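Local coordinates for protein cellulase (Bacteroides salanitronis, PDB 6WQY) that probably hydrolyses beta-1,4-linked glucans such as cellulose as a broad-specificity endoglucanase, this chain carrying its glycoside hydrolase family 5 catalytic domain, at residues Ala49-Thr52 with Ala57-Thr60; Ser74-Val79 with Val168-Asn173; Gly183-Arg186 with Arg191-Ala194; Ile265-Gly270 with Pro275-Asp280; Asn286-Phe291 with Lys336-Pro341. One frame throughout, in Å; residues are numbered along the deposited sequence.

Contact 1: residues Ala49-Thr52 with Ala57-Thr60; sequences ADET and AAAT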
# COMPACT_ATOMS: atom_id res chain seq x y z
N ALA A 49 19.01 -1.39 2.27
CA ALA A 49 17.93 -1.05 3.18
C ALA A 49 18.51 -0.61 4.51
O ALA A 49 19.45 -1.22 5.03
CB ALA A 49 17.02 -2.27 3.36
N ASP A 50 17.97 0.48 5.06
CA ASP A 50 18.56 1.15 6.22
C ASP A 50 17.41 1.90 6.91
O ASP A 50 17.09 3.03 6.57
CB ASP A 50 19.68 2.08 5.77
CG ASP A 50 20.48 2.64 6.91
OD1 ASP A 50 19.97 2.68 8.04
OD2 ASP A 50 21.63 3.08 6.65
N GLU A 51 16.78 1.20 7.85
CA GLU A 51 15.51 1.63 8.45
C GLU A 51 15.56 3.01 9.07
O GLU A 51 14.54 3.72 9.08
CB GLU A 51 15.14 0.60 9.52
CG GLU A 51 13.85 0.89 10.22
CD GLU A 51 13.51 -0.07 11.36
OE1 GLU A 51 14.20 -1.12 11.55
OE2 GLU A 51 12.53 0.23 12.06
N THR A 52 16.69 3.41 9.62
CA THR A 52 16.77 4.67 10.35
C THR A 52 17.40 5.79 9.53
O THR A 52 17.73 6.84 10.10
CB THR A 52 17.54 4.47 11.66
OG1 THR A 52 18.85 3.99 11.39
CG2 THR A 52 16.82 3.49 12.56
N ALA A 57 13.51 6.97 13.79
CA ALA A 57 14.13 5.98 14.65
C ALA A 57 13.40 4.65 14.47
O ALA A 57 12.33 4.58 13.85
CB ALA A 57 14.11 6.44 16.10
N ALA A 58 13.99 3.59 15.01
CA ALA A 58 13.46 2.24 14.80
C ALA A 58 12.05 2.10 15.34
O ALA A 58 11.73 2.57 16.44
CB ALA A 58 14.38 1.22 15.46
N ALA A 59 11.20 1.41 14.58
CA ALA A 59 9.82 1.17 14.99
C ALA A 59 9.77 0.22 16.18
O ALA A 59 10.65 -0.63 16.36
CB ALA A 59 9.02 0.59 13.82
N THR A 60 8.71 0.35 16.98
CA THR A 60 8.59 -0.35 18.25
C THR A 60 7.17 -0.88 18.45
O THR A 60 6.22 -0.44 17.80
CB THR A 60 8.85 0.62 19.41
OG1 THR A 60 7.86 1.66 19.31
CG2 THR A 60 10.25 1.20 19.34

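Contact 2: residues Ser74-Val79 with Val168-Asn173; sequences SVRIPV and VFEAMN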
# COMPACT_ATOMS: atom_id res chain seq x y z
N SER A 74 -5.51 -1.73 10.45
CA SER A 74 -4.54 -2.44 9.64
C SER A 74 -3.33 -1.55 9.39
O SER A 74 -3.46 -0.33 9.28
CB SER A 74 -5.16 -2.80 8.28
OG SER A 74 -6.35 -3.55 8.44
N VAL A 75 -2.15 -2.17 9.26
CA VAL A 75 -0.92 -1.44 8.96
C VAL A 75 -0.26 -2.04 7.74
O VAL A 75 0.00 -3.25 7.70
CB VAL A 75 0.05 -1.46 10.15
CG1 VAL A 75 1.33 -0.74 9.81
CG2 VAL A 75 -0.60 -0.83 11.36
N ARG A 76 0.09 -1.19 6.77
CA ARG A 76 0.95 -1.60 5.67
C ARG A 76 2.38 -1.28 6.05
O ARG A 76 2.69 -0.17 6.51
CB ARG A 76 0.53 -0.88 4.39
CG ARG A 76 1.36 -1.23 3.15
CD ARG A 76 0.64 -0.79 1.90
NE ARG A 76 1.34 -0.96 0.64
CZ ARG A 76 2.10 -0.05 0.05
NH1 ARG A 76 2.40 1.09 0.65
NH2 ARG A 76 2.55 -0.30 -1.17
N ILE A 77 3.24 -2.29 5.90
CA ILE A 77 4.64 -2.26 6.27
C ILE A 77 5.42 -2.39 4.96
O ILE A 77 5.76 -3.52 4.53
CB ILE A 77 4.98 -3.41 7.23
CG1 ILE A 77 4.12 -3.36 8.50
CG2 ILE A 77 6.46 -3.40 7.58
CD1 ILE A 77 4.07 -4.67 9.26
N PRO A 78 5.73 -1.30 4.28
CA PRO A 78 6.57 -1.38 3.09
C PRO A 78 7.95 -1.89 3.49
O PRO A 78 8.52 -1.45 4.49
CB PRO A 78 6.62 0.05 2.57
CG PRO A 78 6.06 0.90 3.59
CD PRO A 78 5.29 0.08 4.56
N VAL A 79 8.51 -2.80 2.68
CA VAL A 79 9.83 -3.35 2.96
C VAL A 79 10.67 -3.28 1.69
O VAL A 79 10.31 -3.89 0.67
CB VAL A 79 9.79 -4.81 3.45
CG1 VAL A 79 11.21 -5.29 3.75
CG2 VAL A 79 8.90 -4.96 4.67
N VAL A 168 -1.18 -10.18 5.35
CA VAL A 168 -1.35 -10.11 3.90
C VAL A 168 0.02 -9.92 3.26
O VAL A 168 0.86 -9.17 3.77
CB VAL A 168 -2.24 -8.90 3.56
CG1 VAL A 168 -2.34 -8.65 2.06
CG2 VAL A 168 -3.62 -9.05 4.17
N PHE A 169 0.25 -10.59 2.12
CA PHE A 169 1.43 -10.33 1.30
C PHE A 169 0.99 -9.53 0.06
O PHE A 169 0.05 -9.93 -0.62
CB PHE A 169 2.07 -11.63 0.79
CG PHE A 169 2.50 -12.61 1.87
CD1 PHE A 169 2.81 -12.23 3.17
CD2 PHE A 169 2.60 -13.95 1.52
CE1 PHE A 169 3.20 -13.18 4.10
CE2 PHE A 169 2.99 -14.89 2.44
CZ PHE A 169 3.30 -14.52 3.74
N GLU A 170 1.71 -8.44 -0.23
CA GLU A 170 1.49 -7.60 -1.42
C GLU A 170 2.71 -7.76 -2.33
O GLU A 170 3.84 -7.52 -1.90
CB GLU A 170 1.32 -6.15 -0.98
CG GLU A 170 1.26 -5.14 -2.10
CD GLU A 170 1.27 -3.73 -1.56
OE1 GLU A 170 0.23 -3.29 -0.97
OE2 GLU A 170 2.32 -3.05 -1.68
N ALA A 171 2.48 -8.16 -3.58
CA ALA A 171 3.54 -8.68 -4.44
C ALA A 171 4.69 -7.70 -4.60
O ALA A 171 5.86 -8.11 -4.60
CB ALA A 171 2.95 -8.95 -5.82
N MET A 172 4.37 -6.43 -4.85
CA MET A 172 5.32 -5.37 -5.16
C MET A 172 4.56 -4.06 -5.04
O MET A 172 3.37 -4.05 -4.71
CB MET A 172 5.99 -5.57 -6.51
CG MET A 172 5.08 -5.61 -7.68
SD MET A 172 5.84 -6.47 -9.09
CE MET A 172 5.47 -8.16 -8.62
N ASN A 173 5.27 -2.96 -5.28
CA ASN A 173 4.78 -1.62 -4.97
C ASN A 173 4.32 -0.88 -6.23
O ASN A 173 3.21 -1.15 -6.71
CB ASN A 173 5.83 -0.85 -4.16
CG ASN A 173 5.33 0.51 -3.76
OD1 ASN A 173 4.17 0.65 -3.37
ND2 ASN A 173 6.18 1.52 -3.89

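Contact 3: residues Gly183-Arg186 with Arg191-Ala194; sequences GDNR and RQYA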
# COMPACT_ATOMS: atom_id res chain seq x y z
N GLY A 183 5.38 6.44 -20.27
CA GLY A 183 6.54 5.97 -21.00
C GLY A 183 6.17 4.98 -22.08
O GLY A 183 5.13 5.11 -22.75
N ASP A 184 7.03 3.98 -22.27
CA ASP A 184 6.81 3.01 -23.34
C ASP A 184 5.62 2.11 -23.05
O ASP A 184 5.12 1.46 -23.97
CB ASP A 184 8.08 2.19 -23.57
CG ASP A 184 9.17 2.97 -24.28
OD1 ASP A 184 8.95 4.13 -24.67
OD2 ASP A 184 10.27 2.40 -24.46
N ASN A 185 5.12 2.10 -21.81
CA ASN A 185 3.91 1.36 -21.52
C ASN A 185 2.73 1.83 -22.36
O ASN A 185 1.81 1.05 -22.62
CB ASN A 185 3.55 1.49 -20.04
CG ASN A 185 3.37 2.93 -19.61
OD1 ASN A 185 4.33 3.69 -19.57
ND2 ASN A 185 2.13 3.32 -19.29
N ARG A 186 2.75 3.10 -22.79
CA ARG A 186 1.64 3.63 -23.55
C ARG A 186 1.71 3.28 -25.03
O ARG A 186 0.69 3.36 -25.72
CB ARG A 186 1.65 5.17 -23.49
CG ARG A 186 1.55 5.73 -22.10
CD ARG A 186 0.15 6.22 -21.82
NE ARG A 186 -0.04 6.49 -20.40
CZ ARG A 186 -1.22 6.53 -19.80
NH1 ARG A 186 -2.33 6.30 -20.50
NH2 ARG A 186 -1.29 6.79 -18.50
N ARG A 191 3.02 -4.71 -23.92
CA ARG A 191 3.95 -5.71 -23.38
C ARG A 191 4.25 -5.46 -21.91
O ARG A 191 4.24 -6.39 -21.10
CB ARG A 191 5.23 -5.76 -24.20
CG ARG A 191 6.19 -6.83 -23.73
CD ARG A 191 5.59 -8.23 -23.74
NE ARG A 191 6.53 -9.22 -23.25
CZ ARG A 191 6.20 -10.32 -22.60
NH1 ARG A 191 4.92 -10.60 -22.34
NH2 ARG A 191 7.14 -11.14 -22.17
N GLN A 192 4.59 -4.22 -21.54
CA GLN A 192 4.88 -3.98 -20.14
C GLN A 192 3.69 -4.34 -19.26
O GLN A 192 3.87 -4.92 -18.18
CB GLN A 192 5.29 -2.53 -19.90
CG GLN A 192 6.68 -2.19 -20.37
CD GLN A 192 7.05 -0.76 -20.04
OE1 GLN A 192 6.42 -0.16 -19.14
NE2 GLN A 192 8.01 -0.20 -20.70
N TYR A 193 2.45 -4.00 -19.67
CA TYR A 193 1.31 -4.38 -18.85
C TYR A 193 1.22 -5.89 -18.70
O TYR A 193 0.90 -6.41 -17.61
CB TYR A 193 -0.00 -3.85 -19.44
CG TYR A 193 -0.07 -2.35 -19.58
CD1 TYR A 193 0.38 -1.51 -18.59
CD2 TYR A 193 -0.58 -1.78 -20.74
CE1 TYR A 193 0.32 -0.14 -18.74
CE2 TYR A 193 -0.64 -0.41 -20.90
CZ TYR A 193 -0.19 0.42 -19.89
OH TYR A 193 -0.21 1.79 -20.00
N ALA A 194 1.50 -6.62 -19.78
CA ALA A 194 1.43 -8.07 -19.75
C ALA A 194 2.51 -8.64 -18.84
O ALA A 194 2.26 -9.59 -18.09
CB ALA A 194 1.58 -8.64 -21.16
O HOH W 1 2.44 -1.91 -21.86

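Contact 4: residues Ile265-Gly270 with Pro275-Asp280; sequences IYSQWG and PSLKAD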
# COMPACT_ATOMS: atom_id res chain seq x y z
N ILE A 265 2.27 26.11 -3.01
CA ILE A 265 1.39 27.12 -3.58
C ILE A 265 -0.09 26.75 -3.50
O ILE A 265 -0.93 27.65 -3.59
CB ILE A 265 1.78 27.46 -5.04
CG1 ILE A 265 1.80 26.17 -5.86
CG2 ILE A 265 3.12 28.17 -5.09
CD1 ILE A 265 2.09 26.37 -7.33
N TYR A 266 -0.44 25.48 -3.37
CA TYR A 266 -1.84 25.05 -3.36
C TYR A 266 -2.20 24.68 -1.93
O TYR A 266 -1.84 23.60 -1.45
CB TYR A 266 -2.05 23.86 -4.29
CG TYR A 266 -1.63 24.12 -5.71
CD1 TYR A 266 -2.06 25.24 -6.40
CD2 TYR A 266 -0.80 23.22 -6.37
CE1 TYR A 266 -1.67 25.47 -7.70
CE2 TYR A 266 -0.41 23.44 -7.67
CZ TYR A 266 -0.85 24.57 -8.34
OH TYR A 266 -0.46 24.78 -9.64
N SER A 267 -2.94 25.56 -1.26
CA SER A 267 -3.28 25.39 0.14
C SER A 267 -4.75 25.06 0.38
O SER A 267 -5.13 24.84 1.53
CB SER A 267 -2.92 26.66 0.93
OG SER A 267 -3.60 27.79 0.40
N GLN A 268 -5.57 25.02 -0.66
CA GLN A 268 -7.00 24.75 -0.52
C GLN A 268 -7.44 23.72 -1.56
O GLN A 268 -6.73 23.45 -2.54
CB GLN A 268 -7.83 26.04 -0.64
CG GLN A 268 -7.34 27.11 0.32
CD GLN A 268 -8.25 28.32 0.41
OE1 GLN A 268 -9.24 28.45 -0.33
NE2 GLN A 268 -7.93 29.22 1.32
N TRP A 269 -8.60 23.11 -1.32
CA TRP A 269 -9.09 22.01 -2.13
C TRP A 269 -10.61 21.96 -2.08
O TRP A 269 -11.21 22.29 -1.06
CB TRP A 269 -8.53 20.67 -1.61
CG TRP A 269 -8.93 19.49 -2.42
CD1 TRP A 269 -8.31 19.03 -3.55
CD2 TRP A 269 -10.04 18.60 -2.18
NE1 TRP A 269 -8.97 17.93 -4.03
CE2 TRP A 269 -10.04 17.65 -3.22
CE3 TRP A 269 -11.03 18.52 -1.19
CZ2 TRP A 269 -10.97 16.62 -3.30
CZ3 TRP A 269 -11.95 17.49 -1.28
CH2 TRP A 269 -11.91 16.56 -2.32
N GLY A 270 -11.21 21.53 -3.17
CA GLY A 270 -12.63 21.26 -3.20
C GLY A 270 -13.48 22.45 -3.59
O GLY A 270 -12.99 23.51 -3.98
N PRO A 275 -9.99 29.86 -6.14
CA PRO A 275 -9.35 29.34 -7.36
C PRO A 275 -7.87 29.66 -7.45
O PRO A 275 -7.13 28.93 -8.12
CB PRO A 275 -10.14 30.01 -8.49
CG PRO A 275 -11.44 30.37 -7.89
CD PRO A 275 -11.16 30.71 -6.45
N SER A 276 -7.41 30.72 -6.79
CA SER A 276 -6.01 31.10 -6.85
C SER A 276 -5.14 30.32 -5.87
O SER A 276 -3.92 30.53 -5.85
CB SER A 276 -5.85 32.61 -6.58
OG SER A 276 -6.14 32.92 -5.23
N LEU A 277 -5.74 29.45 -5.05
CA LEU A 277 -5.01 28.71 -4.02
C LEU A 277 -5.17 27.21 -4.16
O LEU A 277 -4.85 26.47 -3.21
CB LEU A 277 -5.46 29.15 -2.63
CG LEU A 277 -5.29 30.63 -2.31
CD1 LEU A 277 -5.87 30.95 -0.94
CD2 LEU A 277 -3.83 31.06 -2.39
N LYS A 278 -5.65 26.73 -5.30
CA LYS A 278 -5.91 25.31 -5.48
C LYS A 278 -5.33 24.82 -6.80
O LYS A 278 -5.10 25.60 -7.73
CB LYS A 278 -7.43 25.03 -5.49
CG LYS A 278 -8.15 25.72 -6.64
CD LYS A 278 -9.66 25.56 -6.53
CE LYS A 278 -10.06 24.09 -6.54
NZ LYS A 278 -9.62 23.38 -7.78
N ALA A 279 -5.10 23.51 -6.88
CA ALA A 279 -4.73 22.89 -8.14
C ALA A 279 -5.88 23.02 -9.13
O ALA A 279 -7.03 23.22 -8.75
CB ALA A 279 -4.39 21.41 -7.92
N ASP A 280 -5.56 22.88 -10.42
CA ASP A 280 -6.56 23.11 -11.46
C ASP A 280 -7.37 21.86 -11.79
O ASP A 280 -8.12 21.87 -12.78
CB ASP A 280 -5.94 23.71 -12.72
CG ASP A 280 -4.94 22.80 -13.39
OD1 ASP A 280 -4.84 21.61 -13.02
OD2 ASP A 280 -4.23 23.28 -14.30
O HOH W 2 -1.67 29.12 -5.84
O HOH W 3 -2.71 22.55 -10.95
O HOH W 4 -5.97 21.80 -4.77

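Contact 5: residues Asn286-Phe291 with Lys336-Pro341; sequences NVTGQF and KDYGMP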
# COMPACT_ATOMS: atom_id res chain seq x y z
N ASN A 286 -13.40 14.14 -9.03
CA ASN A 286 -12.33 13.22 -9.38
C ASN A 286 -12.25 12.06 -8.39
O ASN A 286 -12.00 10.92 -8.78
CB ASN A 286 -10.98 13.93 -9.46
CG ASN A 286 -9.88 13.01 -9.93
OD1 ASN A 286 -9.87 12.59 -11.09
ND2 ASN A 286 -8.96 12.67 -9.04
N VAL A 287 -12.45 12.34 -7.10
CA VAL A 287 -12.43 11.26 -6.11
C VAL A 287 -13.51 10.24 -6.43
O VAL A 287 -13.24 9.03 -6.55
CB VAL A 287 -12.62 11.83 -4.69
CG1 VAL A 287 -12.62 10.68 -3.68
CG2 VAL A 287 -11.57 12.85 -4.34
N THR A 288 -14.75 10.70 -6.57
CA THR A 288 -15.83 9.75 -6.83
C THR A 288 -15.73 9.16 -8.23
O THR A 288 -16.04 7.98 -8.43
CB THR A 288 -17.20 10.40 -6.60
OG1 THR A 288 -17.31 11.56 -7.41
CG2 THR A 288 -17.37 10.78 -5.14
N GLY A 289 -15.28 9.95 -9.21
CA GLY A 289 -15.14 9.41 -10.55
C GLY A 289 -14.11 8.31 -10.64
O GLY A 289 -14.31 7.29 -11.31
N GLN A 290 -12.96 8.50 -9.99
CA GLN A 290 -11.92 7.48 -10.01
C GLN A 290 -12.34 6.27 -9.21
O GLN A 290 -12.11 5.13 -9.63
CB GLN A 290 -10.62 8.07 -9.48
CG GLN A 290 -10.02 9.14 -10.38
CD GLN A 290 -9.77 8.61 -11.78
OE1 GLN A 290 -10.60 8.77 -12.67
NE2 GLN A 290 -8.62 7.97 -11.96
N PHE A 291 -12.93 6.47 -8.03
CA PHE A 291 -13.33 5.32 -7.23
C PHE A 291 -14.48 4.56 -7.91
O PHE A 291 -14.58 3.33 -7.76
CB PHE A 291 -13.69 5.72 -5.80
CG PHE A 291 -12.52 6.20 -4.97
CD1 PHE A 291 -11.24 6.31 -5.47
CD2 PHE A 291 -12.73 6.54 -3.64
CE1 PHE A 291 -10.20 6.77 -4.68
CE2 PHE A 291 -11.70 7.00 -2.85
CZ PHE A 291 -10.44 7.12 -3.36
N LYS A 336 -14.89 4.18 1.62
CA LYS A 336 -15.89 3.31 2.22
C LYS A 336 -17.06 3.09 1.27
O LYS A 336 -17.52 1.95 1.07
CB LYS A 336 -16.37 3.91 3.54
CG LYS A 336 -17.46 3.13 4.24
CD LYS A 336 -17.00 1.76 4.66
CE LYS A 336 -18.04 1.06 5.52
NZ LYS A 336 -17.64 -0.34 5.79
N ASP A 337 -17.58 4.17 0.69
CA ASP A 337 -18.74 4.07 -0.18
C ASP A 337 -18.48 3.24 -1.44
O ASP A 337 -19.42 2.66 -2.00
CB ASP A 337 -19.21 5.46 -0.60
CG ASP A 337 -19.84 6.25 0.53
OD1 ASP A 337 -20.22 5.65 1.56
OD2 ASP A 337 -19.98 7.48 0.37
N TYR A 338 -17.24 3.22 -1.92
CA TYR A 338 -16.89 2.55 -3.17
C TYR A 338 -16.17 1.23 -2.94
O TYR A 338 -15.65 0.63 -3.90
CB TYR A 338 -16.09 3.48 -4.08
CG TYR A 338 -16.94 4.56 -4.71
CD1 TYR A 338 -17.58 4.34 -5.92
CD2 TYR A 338 -17.13 5.79 -4.08
CE1 TYR A 338 -18.39 5.32 -6.49
CE2 TYR A 338 -17.93 6.77 -4.65
CZ TYR A 338 -18.55 6.53 -5.86
OH TYR A 338 -19.34 7.51 -6.42
N GLY A 339 -16.07 0.77 -1.69
CA GLY A 339 -15.69 -0.60 -1.41
C GLY A 339 -14.23 -0.88 -1.16
O GLY A 339 -13.83 -2.05 -1.23
N MET A 340 -13.42 0.12 -0.83
CA MET A 340 -11.97 -0.06 -0.70
C MET A 340 -11.46 0.46 0.64
O MET A 340 -11.77 1.61 1.01
CB MET A 340 -11.26 0.70 -1.83
CG MET A 340 -11.57 0.15 -3.21
SD MET A 340 -10.85 1.15 -4.53
CE MET A 340 -12.04 2.49 -4.59
N PRO A 341 -10.68 -0.31 1.39
CA PRO A 341 -10.06 0.23 2.60
C PRO A 341 -8.91 1.15 2.24
O PRO A 341 -8.07 0.79 1.41
CB PRO A 341 -9.54 -1.01 3.33
CG PRO A 341 -9.42 -2.07 2.29
CD PRO A 341 -10.44 -1.76 1.22

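Contact 1: residues Ala49-Thr52 with Ala57-Thr60
The carboxylate of Glu-51 points one oxygen, OE2, at the peptide N-H of Ala-59, and that oxygen does the touching. Ala-59 N comes nearly along the C-O axis of Glu-51 OE2, 3.1 Å away, and the N-H points almost straight at it (169°). The same oxygen lies 3.5 Å from Ala-58 CA, while the methyl carbons of both alanines stay farther off, so the carboxylate meets backbone more than side chain. Its reach comes from a stretched chain: CG turns away from the backbone N (chi1 -180°) and the next bond continues the extension, carrying the charge across the loop. Beside it the Thr-52 methyl CG2 rests 3.7 Å from Ala-58 N, near the protein surface where the two backbones come nearest, 5.2 Å between Thr-52 CA and Ala-57 CA. Both segments belong to the long loop joining barrel strand 34-37 to helix 61-70, whose N-cap is Thr-60. The strongest partner of Glu-51 OE2 is Arg-100 of helix 95-110, through a salt bridge; Arg-100 NH2 also bonds Ala-59 O. Gln-40 NE2 likewise serves both segments, donating to Glu-51 OE2 and to Ala-57 O. With an alanine in place of Glu-51, the N-H of buried Ala-59 would probably lose this acceptor and Arg-100 a counter-charge. Three donors thus converge on a single oxygen, which would probably draw negative charge toward OE2 and steady the carboxylate's rotation, and one acidic group organises a loop segment whose own side chains are mostly methyls.

Contact 2: residues Ser74-Val79 with Val168-Asn173
Arg-76 lies side-on to Glu-170, presenting NE and NH2 to the two carboxylate oxygens. The chains cross at about a right angle and their planes are 40° apart, so the pairing is bidentate but twisted. NE donates to Glu-170 OE1 at 3.0 Å, and Arg-76 NH2 reaches the syn lone pair of Glu-170 OE2 at 2.8 Å; a further bond from NE to OE2 is weak. Asn-173 approaches the same guanidinium edge: its OD1 receives Arg-76 NH2 at 2.9 Å, lying in the guanidinium plane, although the donor stands 37° above the amide's carbonyl plane. Arg-76 is extended from CG to NE, with CG opposite the backbone N (chi1 -180°), which carries its head across the barrel interior from strand 74-77 to strand 167-170, past the intervening strand 114-118. This is the inner layer of a TIM barrel near the C-terminal ends of its strands, the end that carries the active site in this fold. Arg-76 NH1 turns to Glu-309 and Asn-36, while Glu-170 OE1 takes Tyr-306 OH and OE2 takes Asn-118 ND2. With at least two partners at each Glu-170 oxygen and acceptors for all three guanidinium nitrogens, the Arg-76 head is probably fixed in rotation.

Contact 3: residues Gly183-Arg186 with Arg191-Ala194
The loop leaving barrel strand 167-170 folds back on the start of helix 191-209, and Asn-185 makes most of the contact with the helix, through Tyr-193 and Gln-192. Its ND2 donates to Tyr-193 OH at 2.9 Å with a fairly straight bond (159°), the hydroxyl oxygen lying near the amide plane. Amide and phenol ring stand 76° apart, so the amide addresses the hydroxyl end rather than stacking on the ring. The other amide atom works inside the loop: Gly-183 N donates to Asn-185 OD1 at 3.0 Å. With CG between the backbone N and the carbonyl carbon (chi1 57°), the amide can serve the turn and the tyrosine together, and ND2 has a second acceptor in Gly-181 O. In this beta-alpha loop of the TIM barrel the first helical turn still has N-H groups to satisfy, and a water takes one: it accepts from Tyr-193 N at 3.0 Å and donates to Asn-185 O at 3.1 Å, sitting over one face of the Tyr-193 ring toward its rim. A phenylalanine in place of Tyr-193 would probably leave Asn-185 ND2 with only Gly-181 O of these two acceptors and the amide less firmly held. Alongside, Gln-192 OE1 packs 3.4 Å from Asn-185 CB, while Gln-192 OE1 is bonded to Tyr-224 OH and Gln-192 NE2 to Asp-177 OD2; Gln-192 NE2 passes 3.7 Å from Asp-184 CB.

Contact 4: residues Ile265-Gly270 with Pro275-Asp280
Tyr-266 lies across the backbone of Lys-278 and Ala-279 within the long excursion that follows barrel strand 246-251 and leads to helix 284-299, a beta-alpha loop of the TIM barrel. Starting at the root, Tyr-266 CB is 4.0 Å from Leu-277 O. One atom out, CG of Tyr-266 lies 3.7 Å from Ala-279 N, which sits over the ring face. Further along, CD1 of Tyr-266 comes to 3.3 Å from Lys-278 C, and CE1 of the same ring lies 3.4 Å from Lys-278 O. At the tip the hydroxyl has a weak bond to a water, which accepts from Asp-280 N. The ring is sandwiched: Ile-265 CG1 sits over the centre of one face, and over the opposite face Ala-279 CA makes a CH-pi contact, 3.9 Å from the centroid and only 9° off the ring normal. Such centring on both sides probably holds the phenol in its plane. Polar support comes from Leu-277 O, which accepts Gln-268 N at 3.0 Å (151°) and, weakly, Ser-267 N. Beyond it the Gln-268 side chain runs obliquely over the leucine, with NE2 at 3.5 Å from Leu-277 CD1, while Gln-268 OE1 accepts from Asp-274 N in the connecting turn. Lys-278 bends back at its last two torsions, letting NZ reach Ala-279 O and the carboxylate of Asp-283. Two waters stitch the backbones together: one donates to both Ile-265 O and Ser-276 O, and the other donates to Gln-268 O while accepting from Ala-279 N at 2.9 Å.

Contact 5: residues Asn286-Phe291 with Lys336-Pro341
With CG opposite its own carbonyl carbon (chi1 -73°), Tyr-338 lays its ring along Phe-291 CB and up to Thr-288, while in Phe-291 the same kind of first torsion (-68°) turns the phenyl ring away toward Met-340. Met-340 shares that first torsion and then bends at chi3, which brings its terminal methyl to the phenylalanine. The contact joins two outer helices of the TIM barrel, 284-299 and 318-337, at the point where the second one ends. That end is a Schellman motif: Gly-339, with positive phi, is the C-prime residue, Met-340 N returns to Ala-335 O, and Gly-339 N makes a weak bond to Lys-336 O. The turn at Gly-339 separates Tyr-338 and Met-340, both of which point toward helix 284-299, before the chain enters strand 342-346. Phe-291 CB is 3.6 Å from Tyr-338 CG. Tyr-338 CD1 runs 3.7 Å from Phe-291 O, and the ring then extends along the helix until its OH reaches Thr-288 CB at 3.6 Å. Tyr-338 therefore spans about one helical turn, touching residues three apart. On its own side, the Phe-291 ring has Tyr-338 CD2 near its edge and Val-287 CG1 over one face, toward the rim. Phe-252 packs edge-to-face with it, and Ile-307 of strand 305-310 also touches it, so the helix is seated on the barrel here. The methyl CE of Met-340 is 4.2 Å from the Phe-291 centroid, an off-centre CH-pi contact 30° from the ring normal, with CE only 3.8 Å from Phe-291 CG.

From the N terminus the contacts follow one another in series; none nests or crosses. Contact 1 closes a short turn in the loop between strand 34-37 and helix 61-70. Contact 2 spans 88 intervening residues and joins the second and fourth strands inside the barrel, about 16 Å from contact 1 between centres. Contact 3, next along the chain, ties the loop after strand 167-170 to its helix, and contact 4 closes a peripheral turn before helix 284-299. Contact 5 then links that helix to the end of helix 318-337. Contacts 4 and 5 alone touch, with Trp-269 CZ2 packing 4.0 Å from Val-287 CG2.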